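Local coordinates for protein acetylene hydratase (Pelobacter acetylenicus, PDB 2E7Z) that catalyses the hydration of acetylene to acetaldehyde, using a tungsten-bis(molybdopterin guanine dinucleotide) cofactor and a [4Fe-4S] cluster, at residues A143-H146 with R147-G151; N390-A393 with L394-M398. All blocks are in the same frame, centred on the assembly; numbering follows the deposited sequence.

Contact 1: A143-H146 with R147-G151; sequences AGVH and RVTHG
Backbone bonds of the alpha-helical i to i+4 kind join successive turns of helix 140-150, from Arg147 N to Ala143 O at 2.8 Å through to His150 N on His146 O at 2.7 Å. A side-chain bond supplements them at Val145 O, which accepts from Thr149 N and, at 2.9 Å, from Thr149 OG1; the two donors reach the oxygen from opposite faces of its carbonyl plane. With OG1 beside its own backbone N (chi1 -53°), the hydroxyl is turned back along the helix, and it also bonds to Arg305 of helix 300-314.

The aromatic contact is made by two histidines lying side by side. CE1 of His150 comes within 3.5 Å of both ND1 and CB of His146, the ring planes oblique at 70°. A chi1 of 46° folds the His150 ring back so that His146 O sits over its centre, 3.4 Å above the plane. His146 ND1 is bonded to Ser154 N, and an edge-to-face contact joins the His150 ring to Phe317.

The chemistry implies a buried helix end in which Val145 O has two donors from Thr149, while the side chains of His146 and Thr149 also bond beyond the helix. Gly151, with positive phi, gives its N to Arg147 O as the chain leaves it.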
loop_
_atom_site.group_PDB
_atom_site.type_symbol
_atom_site.label_atom_id
_atom_site.label_comp_id
_atom_site.label_asym_id
_atom_site.label_seq_id
_atom_site.Cartn_x
_atom_site.Cartn_y
_atom_site.Cartn_z
ATOM N N ALA A 143 2.730 -8.141 -4.141
ATOM C CA ALA A 143 1.982 -9.187 -4.810
ATOM C C ALA A 143 2.625 -9.584 -6.137
ATOM O O ALA A 143 2.674 -10.765 -6.453
ATOM C CB ALA A 143 0.508 -8.770 -5.002
ATOM N N GLY A 144 3.146 -8.619 -6.901
ATOM C CA GLY A 144 3.873 -8.964 -8.137
ATOM C C GLY A 144 5.068 -9.883 -7.881
ATOM O O GLY A 144 5.276 -10.873 -8.595
ATOM N N VAL A 145 5.851 -9.551 -6.858
ATOM C CA VAL A 145 7.023 -10.353 -6.507
ATOM C C VAL A 145 6.596 -11.747 -6.025
ATOM O O VAL A 145 7.179 -12.762 -6.412
ATOM C CB VAL A 145 7.924 -9.663 -5.481
ATOM C CG1 VAL A 145 9.124 -10.562 -5.150
ATOM C CG2 VAL A 145 8.445 -8.325 -6.015
ATOM N N HIS A 146 5.571 -11.791 -5.176
ATOM C CA HIS A 146 5.046 -13.092 -4.727
ATOM C C HIS A 146 4.563 -13.914 -5.898
ATOM O O HIS A 146 4.757 -15.125 -5.948
ATOM C CB HIS A 146 3.872 -12.908 -3.769
ATOM C CG HIS A 146 4.264 -12.545 -2.377
ATOM N ND1 HIS A 146 3.627 -13.072 -1.272
ATOM C CD2 HIS A 146 5.176 -11.661 -1.904
ATOM C CE1 HIS A 146 4.149 -12.546 -0.178
ATOM N NE2 HIS A 146 5.089 -11.683 -0.536
ATOM N N ARG A 147 3.951 -13.261 -6.875
ATOM C CA ARG A 147 3.391 -13.972 -8.012
ATOM C C ARG A 147 4.436 -14.594 -8.921
ATOM O O ARG A 147 4.288 -15.741 -9.367
ATOM C CB ARG A 147 2.481 -13.059 -8.780
ATOM C CG ARG A 147 1.181 -12.913 -8.042
ATOM C CD ARG A 147 0.237 -12.134 -8.842
ATOM N NE ARG A 147 -0.199 -12.866 -10.029
ATOM C CZ ARG A 147 -0.892 -12.326 -11.017
ATOM N NH1 ARG A 147 -1.252 -11.022 -10.946
ATOM N NH2 ARG A 147 -1.247 -13.101 -12.041
ATOM N N VAL A 148 5.525 -13.884 -9.168
ATOM C CA VAL A 148 6.589 -14.512 -9.972
ATOM C C VAL A 148 7.271 -15.659 -9.223
ATOM O O VAL A 148 7.841 -16.580 -9.843
ATOM C CB VAL A 148 7.649 -13.508 -10.494
ATOM C CG1 VAL A 148 6.973 -12.395 -11.290
ATOM C CG2 VAL A 148 8.527 -12.949 -9.367
ATOM N N THR A 149 7.211 -15.617 -7.892
ATOM C CA THR A 149 7.880 -16.622 -7.070
ATOM C C THR A 149 6.973 -17.824 -6.834
ATOM O O THR A 149 7.417 -18.967 -6.960
ATOM C CB THR A 149 8.345 -16.045 -5.717
ATOM O OG1 THR A 149 9.131 -14.863 -5.919
ATOM C CG2 THR A 149 9.183 -17.075 -4.952
ATOM N N HIS A 150 5.705 -17.572 -6.484
ATOM C CA HIS A 150 4.789 -18.672 -6.152
ATOM C C HIS A 150 3.347 -18.394 -6.531
ATOM O O HIS A 150 2.429 -18.981 -5.946
ATOM C CB HIS A 150 4.893 -19.081 -4.677
ATOM C CG HIS A 150 4.903 -17.927 -3.735
ATOM N ND1 HIS A 150 3.771 -17.193 -3.446
ATOM C CD2 HIS A 150 5.912 -17.355 -3.038
ATOM C CE1 HIS A 150 4.083 -16.230 -2.597
ATOM N NE2 HIS A 150 5.374 -16.311 -2.329
ATOM N N GLY A 151 3.151 -17.518 -7.513
ATOM C CA GLY A 151 1.882 -17.421 -8.222
ATOM C C GLY A 151 0.745 -16.624 -7.595
ATOM O O GLY A 151 -0.284 -16.401 -8.234
#

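Contact 2: N390-A393 with L394-M398; sequences NPTA and LFTAM
Thr392 O is gripped twice by Thr396, whose OG1 lies at 2.8 Å and whose N lies at 2.9 Å. Each donor is tilted by about 30° from the carbonyl plane, and they arrive from opposite faces of it. The hydroxyl gets there because OG1 stands beside the backbone N (chi1 -65°), bent back over the preceding turn. The two threonines run alongside each other, with CG2 of Thr392 4.1 Å from OG1 of Thr396, while the hydroxyl of Thr392 bonds to Asp702.

Asn390 is the N-cap of the helix. Its OD1 takes the N-H of Ala393 at 3.0 Å, in the carbonyl plane and on a lone pair, and its backbone O receives Leu394 N. Its ND2 is bonded to Tyr136 OH and Gly712 O, so both ends of the amide are engaged, which should hold it in this rotation. Pro391 O accepts from Phe395 N, and CD2 of the Phe395 ring lies 3.2 Å from the same oxygen, approaching obliquely.

Helix 391-400 packs against helix 423-431 through Phe395 and Met398, and against strand 408-412 through Leu394 and Met398. Pro391 and Leu394 touch strand 131-132, and the Phe395 ring meets Tyr420 edge-to-face.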
loop_
_atom_site.group_PDB
_atom_site.type_symbol
_atom_site.label_atom_id
_atom_site.label_comp_id
_atom_site.label_asym_id
_atom_site.label_seq_id
_atom_site.Cartn_x
_atom_site.Cartn_y
_atom_site.Cartn_z
ATOM N N ASN A 390 3.567 2.667 -13.912
ATOM C CA ASN A 390 4.602 3.091 -13.000
ATOM C C ASN A 390 4.321 4.565 -12.651
ATOM O O ASN A 390 4.134 5.376 -13.548
ATOM C CB ASN A 390 5.961 3.003 -13.676
ATOM C CG ASN A 390 7.085 3.476 -12.792
ATOM O OD1 ASN A 390 7.529 4.601 -12.944
ATOM N ND2 ASN A 390 7.566 2.614 -11.873
ATOM N N PRO A 391 4.258 4.922 -11.354
ATOM C CA PRO A 391 3.927 6.330 -11.029
ATOM C C PRO A 391 4.879 7.367 -11.607
ATOM O O PRO A 391 4.433 8.417 -12.075
ATOM C CB PRO A 391 3.971 6.343 -9.481
ATOM C CG PRO A 391 3.583 4.905 -9.140
ATOM C CD PRO A 391 4.373 4.116 -10.132
ATOM N N THR A 392 6.183 7.112 -11.563
ATOM C CA THR A 392 7.120 8.063 -12.121
ATOM C C THR A 392 6.858 8.233 -13.624
ATOM O O THR A 392 6.866 9.341 -14.137
ATOM C CB THR A 392 8.587 7.577 -11.863
ATOM O OG1 THR A 392 8.786 7.511 -10.443
ATOM C CG2 THR A 392 9.599 8.531 -12.483
ATOM N N ALA A 393 6.628 7.127 -14.345
ATOM C CA ALA A 393 6.290 7.246 -15.766
ATOM C C ALA A 393 4.991 8.027 -15.963
ATOM O O ALA A 393 4.875 8.830 -16.903
ATOM C CB ALA A 393 6.181 5.884 -16.428
ATOM N N LEU A 394 4.012 7.771 -15.092
ATOM C CA LEU A 394 2.724 8.440 -15.255
ATOM C C LEU A 394 2.855 9.958 -15.042
ATOM O O LEU A 394 2.398 10.754 -15.877
ATOM C CB LEU A 394 1.703 7.847 -14.297
ATOM C CG LEU A 394 0.327 8.510 -14.358
ATOM C CD1 LEU A 394 -0.318 8.403 -15.792
ATOM C CD2 LEU A 394 -0.551 7.902 -13.289
ATOM N N PHE A 395 3.462 10.362 -13.918
ATOM C CA PHE A 395 3.591 11.795 -13.655
ATOM C C PHE A 395 4.512 12.452 -14.664
ATOM O O PHE A 395 4.323 13.576 -15.068
ATOM C CB PHE A 395 4.035 12.066 -12.212
ATOM C CG PHE A 395 2.956 11.795 -11.202
ATOM C CD1 PHE A 395 1.798 12.573 -11.164
ATOM C CD2 PHE A 395 3.094 10.756 -10.295
ATOM C CE1 PHE A 395 0.806 12.309 -10.223
ATOM C CE2 PHE A 395 2.129 10.468 -9.356
ATOM C CZ PHE A 395 0.975 11.250 -9.314
ATOM N N THR A 396 5.512 11.712 -15.132
ATOM C CA THR A 396 6.389 12.268 -16.162
ATOM C C THR A 396 5.651 12.484 -17.477
ATOM O O THR A 396 5.847 13.498 -18.135
ATOM C CB THR A 396 7.628 11.382 -16.340
ATOM O OG1 THR A 396 8.377 11.433 -15.124
ATOM C CG2 THR A 396 8.502 11.860 -17.470
ATOM N N ALA A 397 4.751 11.571 -17.830
ATOM C CA ALA A 397 3.986 11.761 -19.069
ATOM C C ALA A 397 3.039 12.931 -18.894
ATOM O O ALA A 397 2.864 13.748 -19.788
ATOM C CB ALA A 397 3.223 10.496 -19.415
ATOM N N MET A 398 2.436 13.010 -17.715
ATOM C CA MET A 398 1.591 14.170 -17.389
ATOM C C MET A 398 2.344 15.497 -17.531
ATOM O O MET A 398 1.842 16.449 -18.150
ATOM C CB MET A 398 1.005 14.036 -15.984
ATOM C CG MET A 398 -0.022 12.915 -15.908
ATOM S SD MET A 398 -0.369 12.424 -14.193
ATOM C CE MET A 398 -1.253 13.902 -13.591
#

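Contacts 1 and 2 are stretches of two separate helices, 140-150 and 391-400, with centres 24 Å apart and nearest atoms about 12 Å apart, so they do not touch. Neither has a side chain in direct contact with the cofactor, and they differ in how they stand to it. Contact 1 follows the tungsten ligand Cys138 in sequence: the side chain of Ala143 is about 10 Å from that of Cys138 and about 13 Å from the tungsten. Contact 2 lies nearer to a cofactor-binding residue, the side chain of Pro391 being about 3 Å from that of Tyr420 and about 9 Å from a bound molybdopterin guanine dinucleotide.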